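Local coordinates for protein putative polyprenyl synthetase (Streptomyces coelicolor, PDB 3NF2) that probably catalyses the magnesium-dependent, head-to-tail condensation of isoprenyl diphosphates into longer prenyl chains, at residues A66-A71 and D326-R331; A80-L85 and R146-A151. All coordinates share one frame; numbering follows the deposited sequence.

Contact 1: A66-A71 and D326-R331; sequences AEVTGA and DRVRDR
At the periphery of the largely helical prenyltransferase fold, where helix 57-67 runs out into a turn, Glu67 and Val68 meet Val328 and Arg331 on the first turns of the C-terminal helix 326-339. The side chain of Val328 points toward segment 66-71, and its two methyls divide the work. With CG1 anti to the backbone N (chi1 -176°), that methyl meets CG2 of Val68 at 3.8 Å, the two side chains crossing at about a right angle, while Val328 CG2 rests 3.9 Å from CB of Glu67. A beta-branched residue suits this place because it fills both directions close to its own backbone; an alanine here would probably leave Val68 CG2 and Glu67 CB without their apolar partner and open a gap between the two segments. The contact joins an early helix of the fold to the last one, with a small apolar patch beside a charged pair. There Glu67 reaches out with an extended chain, and its OE1 forms a salt bridge, 3.3 Å long, with NH2 of Arg331. The carboxylate oxygen arrives at the edge of the guanidinium, in its plane, although the two flat groups are turned 35° apart. The same OE1 holds its stronger salt bridge with Arg11, so this carboxylate probably eases the closeness of the Arg11 and Arg331 guanidinium groups.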
loop_
_atom_site.group_PDB
_atom_site.type_symbol
_atom_site.label_atom_id
_atom_site.label_comp_id
_atom_site.label_asym_id
_atom_site.label_seq_id
_atom_site.Cartn_x
_atom_site.Cartn_y
_atom_site.Cartn_z
ATOM N N ALA A 66 -18.516 0.785 18.678
ATOM C CA ALA A 66 -17.944 1.114 19.980
ATOM C C ALA A 66 -18.982 1.060 21.104
ATOM O O ALA A 66 -18.686 0.586 22.209
ATOM C CB ALA A 66 -17.256 2.479 19.926
ATOM N N GLU A 67 -20.198 1.508 20.799
ATOM C CA GLU A 67 -21.315 1.514 21.759
ATOM C C GLU A 67 -21.765 0.141 22.256
ATOM O O GLU A 67 -22.377 0.048 23.317
ATOM C CB GLU A 67 -22.514 2.239 21.163
ATOM C CG GLU A 67 -22.273 3.705 20.916
ATOM C CD GLU A 67 -23.427 4.357 20.211
ATOM O OE1 GLU A 67 -24.062 5.243 20.815
ATOM O OE2 GLU A 67 -23.711 3.979 19.059
ATOM N N VAL A 68 -21.469 -0.904 21.480
ATOM C CA VAL A 68 -21.730 -2.308 21.836
ATOM C C VAL A 68 -21.119 -2.690 23.197
ATOM O O VAL A 68 -21.744 -3.401 23.993
ATOM C CB VAL A 68 -21.234 -3.266 20.701
ATOM C CG1 VAL A 68 -21.226 -4.745 21.120
ATOM C CG2 VAL A 68 -22.084 -3.086 19.458
ATOM N N THR A 69 -19.911 -2.197 23.463
ATOM C CA THR A 69 -19.245 -2.451 24.739
ATOM C C THR A 69 -19.706 -1.468 25.817
ATOM O O THR A 69 -19.440 -1.676 26.998
ATOM C CB THR A 69 -17.713 -2.363 24.612
ATOM O OG1 THR A 69 -17.355 -1.118 24.004
ATOM C CG2 THR A 69 -17.178 -3.498 23.765
ATOM N N GLY A 70 -20.389 -0.401 25.403
ATOM C CA GLY A 70 -20.825 0.649 26.323
ATOM C C GLY A 70 -20.001 1.926 26.240
ATOM O O GLY A 70 -20.348 2.938 26.859
ATOM N N ALA A 71 -18.915 1.884 25.468
ATOM C CA ALA A 71 -18.026 3.035 25.294
ATOM C C ALA A 71 -18.694 4.162 24.505
ATOM O O ALA A 71 -19.735 3.960 23.875
ATOM C CB ALA A 71 -16.718 2.601 24.627
ATOM N N ASP A 326 -29.720 -3.017 23.883
ATOM C CA ASP A 326 -30.816 -3.136 22.916
ATOM C C ASP A 326 -31.079 -1.873 22.085
ATOM O O ASP A 326 -31.681 -1.954 21.011
ATOM C CB ASP A 326 -32.096 -3.614 23.619
ATOM C CG ASP A 326 -31.977 -5.042 24.162
ATOM O OD1 ASP A 326 -30.875 -5.631 24.109
ATOM O OD2 ASP A 326 -32.993 -5.584 24.647
ATOM N N ARG A 327 -30.623 -0.722 22.574
ATOM C CA ARG A 327 -30.694 0.522 21.808
ATOM C C ARG A 327 -29.687 0.486 20.654
ATOM O O ARG A 327 -29.943 1.037 19.577
ATOM C CB ARG A 327 -30.398 1.742 22.689
ATOM C CG ARG A 327 -30.816 1.633 24.154
ATOM C CD ARG A 327 -30.639 2.970 24.870
ATOM N NE ARG A 327 -29.268 3.481 24.795
ATOM C CZ ARG A 327 -28.940 4.773 24.795
ATOM N NH1 ARG A 327 -29.882 5.708 24.856
ATOM N NH2 ARG A 327 -27.663 5.136 24.722
ATOM N N VAL A 328 -28.544 -0.159 20.899
ATOM C CA VAL A 328 -27.472 -0.284 19.911
ATOM C C VAL A 328 -27.877 -1.293 18.835
ATOM O O VAL A 328 -27.753 -1.013 17.642
ATOM C CB VAL A 328 -26.128 -0.684 20.581
ATOM C CG1 VAL A 328 -25.000 -0.707 19.570
ATOM C CG2 VAL A 328 -25.788 0.279 21.716
ATOM N N ARG A 329 -28.376 -2.448 19.279
ATOM C CA ARG A 329 -28.904 -3.471 18.379
ATOM C C ARG A 329 -29.964 -2.908 17.435
ATOM O O ARG A 329 -29.940 -3.201 16.239
ATOM C CB ARG A 329 -29.461 -4.659 19.170
ATOM C CG ARG A 329 -29.718 -5.899 18.321
ATOM C CD ARG A 329 -30.363 -7.013 19.126
ATOM N NE ARG A 329 -29.404 -7.708 19.978
ATOM C CZ ARG A 329 -29.060 -7.306 21.197
ATOM N NH1 ARG A 329 -29.593 -6.207 21.707
ATOM N NH2 ARG A 329 -28.181 -8.004 21.905
ATOM N N ASP A 330 -30.873 -2.091 17.970
ATOM C CA ASP A 330 -31.904 -1.414 17.176
ATOM C C ASP A 330 -31.296 -0.509 16.106
ATOM O O ASP A 330 -31.800 -0.431 14.980
ATOM C CB ASP A 330 -32.829 -0.583 18.081
ATOM C CG ASP A 330 -34.031 -1.377 18.606
ATOM O OD1 ASP A 330 -35.089 -0.750 18.846
ATOM O OD2 ASP A 330 -33.929 -2.616 18.778
ATOM N N ARG A 331 -30.211 0.172 16.469
ATOM C CA ARG A 331 -29.518 1.065 15.549
ATOM C C ARG A 331 -28.812 0.284 14.431
ATOM O O ARG A 331 -28.858 0.683 13.263
ATOM C CB ARG A 331 -28.554 1.978 16.316
ATOM C CG ARG A 331 -29.229 3.216 16.903
ATOM C CD ARG A 331 -28.326 3.965 17.872
ATOM N NE ARG A 331 -28.726 5.368 18.005
ATOM C CZ ARG A 331 -28.098 6.270 18.758
ATOM N NH1 ARG A 331 -28.543 7.522 18.800
ATOM N NH2 ARG A 331 -27.031 5.928 19.473
#

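Contact 2: A80-L85 and R146-A151; sequences AVAVEL and RRLTKA
Ala82 and Val83, neighbours on helix 77-98, receive the end of Leu148 from helix 139-165, deep in the helical core of the prenyltransferase fold. Along the first segment, Ala80 and Val81 come before the meeting point and pack on helix 5-25, as Glu84 and Leu85 do after it. At Ala82 the side chain points toward the other helix, and its CB lies 4.0 Å from Leu148 CD1 and 4.2 Å from Leu148 CD2, so the single methyl meets both branches of the leucine fork. Alanine fits because it is short enough to let that fork come down to the backbone, where CD1 lies 3.9 Å from the carbonyl O of Ala82. Val83 follows, touching more lightly: its CG2 is 4.3 Å from Leu148 CD1, while its side chain also packs on Leu187 and Cys190 of helix 173-198. A compact branched side chain suits a place between several helices.

Leucine spans the separation of the helices, whose nearest CA atoms, those of Val83 and Leu148, are 7.3 Å apart. Its CG stands anti to the backbone N (chi1 -167°), which carries the fork out across the interface to Ala82. Leu148 also touches Asn130 of helix 115-134; elsewhere on helix 139-165, Arg147 forms salt bridges with Glu203, Asp207 and Glu210, and Thr149 packs on Ala127 of the second subunit. Apolar side chains, with one methyl resting on a backbone carbonyl, make the contact; no polar pair links the segments, which implies that shape and the exclusion of water, rather than directional bonds, hold them together.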
loop_
_atom_site.group_PDB
_atom_site.type_symbol
_atom_site.label_atom_id
_atom_site.label_comp_id
_atom_site.label_asym_id
_atom_site.label_seq_id
_atom_site.Cartn_x
_atom_site.Cartn_y
_atom_site.Cartn_z
ATOM N N ALA A 80 -13.152 4.387 12.440
ATOM C CA ALA A 80 -13.870 4.927 11.280
ATOM C C ALA A 80 -12.950 5.639 10.307
ATOM O O ALA A 80 -13.186 5.612 9.098
ATOM C CB ALA A 80 -14.956 5.889 11.731
ATOM N N VAL A 81 -11.928 6.300 10.851
ATOM C CA VAL A 81 -10.964 7.060 10.063
ATOM C C VAL A 81 -10.070 6.078 9.288
ATOM O O VAL A 81 -9.893 6.210 8.077
ATOM C CB VAL A 81 -10.159 8.064 10.964
ATOM C CG1 VAL A 81 -8.919 8.614 10.259
ATOM C CG2 VAL A 81 -11.049 9.218 11.389
ATOM N N ALA A 82 -9.574 5.066 9.984
ATOM C CA ALA A 82 -8.749 4.033 9.373
ATOM C C ALA A 82 -9.476 3.290 8.239
ATOM O O ALA A 82 -8.876 3.028 7.184
ATOM C CB ALA A 82 -8.267 3.057 10.431
ATOM N N VAL A 83 -10.758 2.972 8.461
ATOM C CA VAL A 83 -11.603 2.312 7.462
ATOM C C VAL A 83 -11.784 3.196 6.218
ATOM O O VAL A 83 -11.689 2.715 5.080
ATOM C CB VAL A 83 -12.983 1.900 8.054
ATOM C CG1 VAL A 83 -13.988 1.607 6.962
ATOM C CG2 VAL A 83 -12.848 0.655 8.917
ATOM N N GLU A 84 -12.013 4.486 6.439
ATOM C CA GLU A 84 -12.184 5.423 5.340
ATOM C C GLU A 84 -10.905 5.612 4.539
ATOM O O GLU A 84 -10.950 5.784 3.319
ATOM C CB GLU A 84 -12.660 6.771 5.864
ATOM C CG GLU A 84 -14.122 6.804 6.277
ATOM C CD GLU A 84 -15.026 6.084 5.299
ATOM O OE1 GLU A 84 -15.405 4.931 5.599
ATOM O OE2 GLU A 84 -15.343 6.664 4.236
ATOM N N LEU A 85 -9.773 5.588 5.240
ATOM C CA LEU A 85 -8.466 5.751 4.626
ATOM C C LEU A 85 -8.118 4.569 3.726
ATOM O O LEU A 85 -7.694 4.769 2.583
ATOM C CB LEU A 85 -7.387 5.976 5.693
ATOM C CG LEU A 85 -7.346 7.380 6.305
ATOM C CD1 LEU A 85 -6.457 7.415 7.554
ATOM C CD2 LEU A 85 -6.904 8.443 5.297
ATOM N N ARG A 146 -5.204 -5.523 13.358
ATOM C CA ARG A 146 -5.294 -6.910 12.878
ATOM C C ARG A 146 -6.535 -7.110 12.004
ATOM O O ARG A 146 -6.472 -7.763 10.961
ATOM C CB ARG A 146 -5.333 -7.861 14.082
ATOM C CG ARG A 146 -5.612 -9.329 13.789
ATOM C CD ARG A 146 -4.374 -10.166 13.984
ATOM N NE ARG A 146 -4.534 -11.526 13.473
ATOM C CZ ARG A 146 -4.747 -12.604 14.227
ATOM N NH1 ARG A 146 -4.838 -12.493 15.549
ATOM N NH2 ARG A 146 -4.869 -13.796 13.655
ATOM N N ARG A 147 -7.648 -6.522 12.438
ATOM C CA ARG A 147 -8.919 -6.584 11.727
ATOM C C ARG A 147 -8.867 -5.766 10.450
ATOM O O ARG A 147 -9.469 -6.141 9.448
ATOM C CB ARG A 147 -10.055 -6.035 12.600
ATOM C CG ARG A 147 -10.223 -6.704 13.952
ATOM C CD ARG A 147 -11.032 -7.963 13.856
ATOM N NE ARG A 147 -10.961 -8.737 15.089
ATOM C CZ ARG A 147 -11.751 -9.768 15.368
ATOM N NH1 ARG A 147 -12.686 -10.140 14.500
ATOM N NH2 ARG A 147 -11.611 -10.420 16.516
ATOM N N LEU A 148 -8.165 -4.634 10.506
ATOM C CA LEU A 148 -8.020 -3.748 9.354
ATOM C C LEU A 148 -7.198 -4.439 8.280
ATOM O O LEU A 148 -7.521 -4.351 7.098
ATOM C CB LEU A 148 -7.345 -2.438 9.765
ATOM C CG LEU A 148 -7.400 -1.280 8.755
ATOM C CD1 LEU A 148 -8.752 -0.575 8.784
ATOM C CD2 LEU A 148 -6.281 -0.303 9.008
ATOM N N THR A 149 -6.153 -5.140 8.717
ATOM C CA THR A 149 -5.249 -5.864 7.832
ATOM C C THR A 149 -5.959 -6.992 7.077
ATOM O O THR A 149 -5.742 -7.163 5.887
ATOM C CB THR A 149 -4.031 -6.412 8.612
ATOM O OG1 THR A 149 -3.413 -5.330 9.319
ATOM C CG2 THR A 149 -2.992 -7.076 7.661
ATOM N N LYS A 150 -6.812 -7.735 7.775
ATOM C CA LYS A 150 -7.590 -8.809 7.175
ATOM C C LYS A 150 -8.477 -8.248 6.063
ATOM O O LYS A 150 -8.517 -8.802 4.958
ATOM C CB LYS A 150 -8.428 -9.523 8.244
ATOM C CG LYS A 150 -9.365 -10.609 7.692
ATOM C CD LYS A 150 -10.156 -11.313 8.786
ATOM C CE LYS A 150 -11.099 -12.354 8.188
ATOM N NZ LYS A 150 -11.426 -13.427 9.162
ATOM N N ALA A 151 -9.140 -7.128 6.353
ATOM C CA ALA A 151 -10.040 -6.477 5.407
ATOM C C ALA A 151 -9.299 -5.898 4.207
ATOM O O ALA A 151 -9.828 -5.882 3.093
ATOM C CB ALA A 151 -10.813 -5.388 6.096
#

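How the contacts relate
Contact 1 lies near the periphery, about 23 Å from the centre of the chain, and contact 2 deeper, about 13 Å from it; their own centres are 20 Å apart and their nearest atoms about 9 Å, so they do not touch. In sequence the order is 66-71, 80-85, 146-151, 326-331: the pairing of contact 2 falls wholly between the two halves of contact 1. Consecutive helices 57-67 and 77-98 supply the first segment of each, and the two helices touch, Ala80 packing on Ala62. The early helices are thereby tied to the middle of the chain at helix 139-165, which also touches the second subunit, and to its end at helix 326-339.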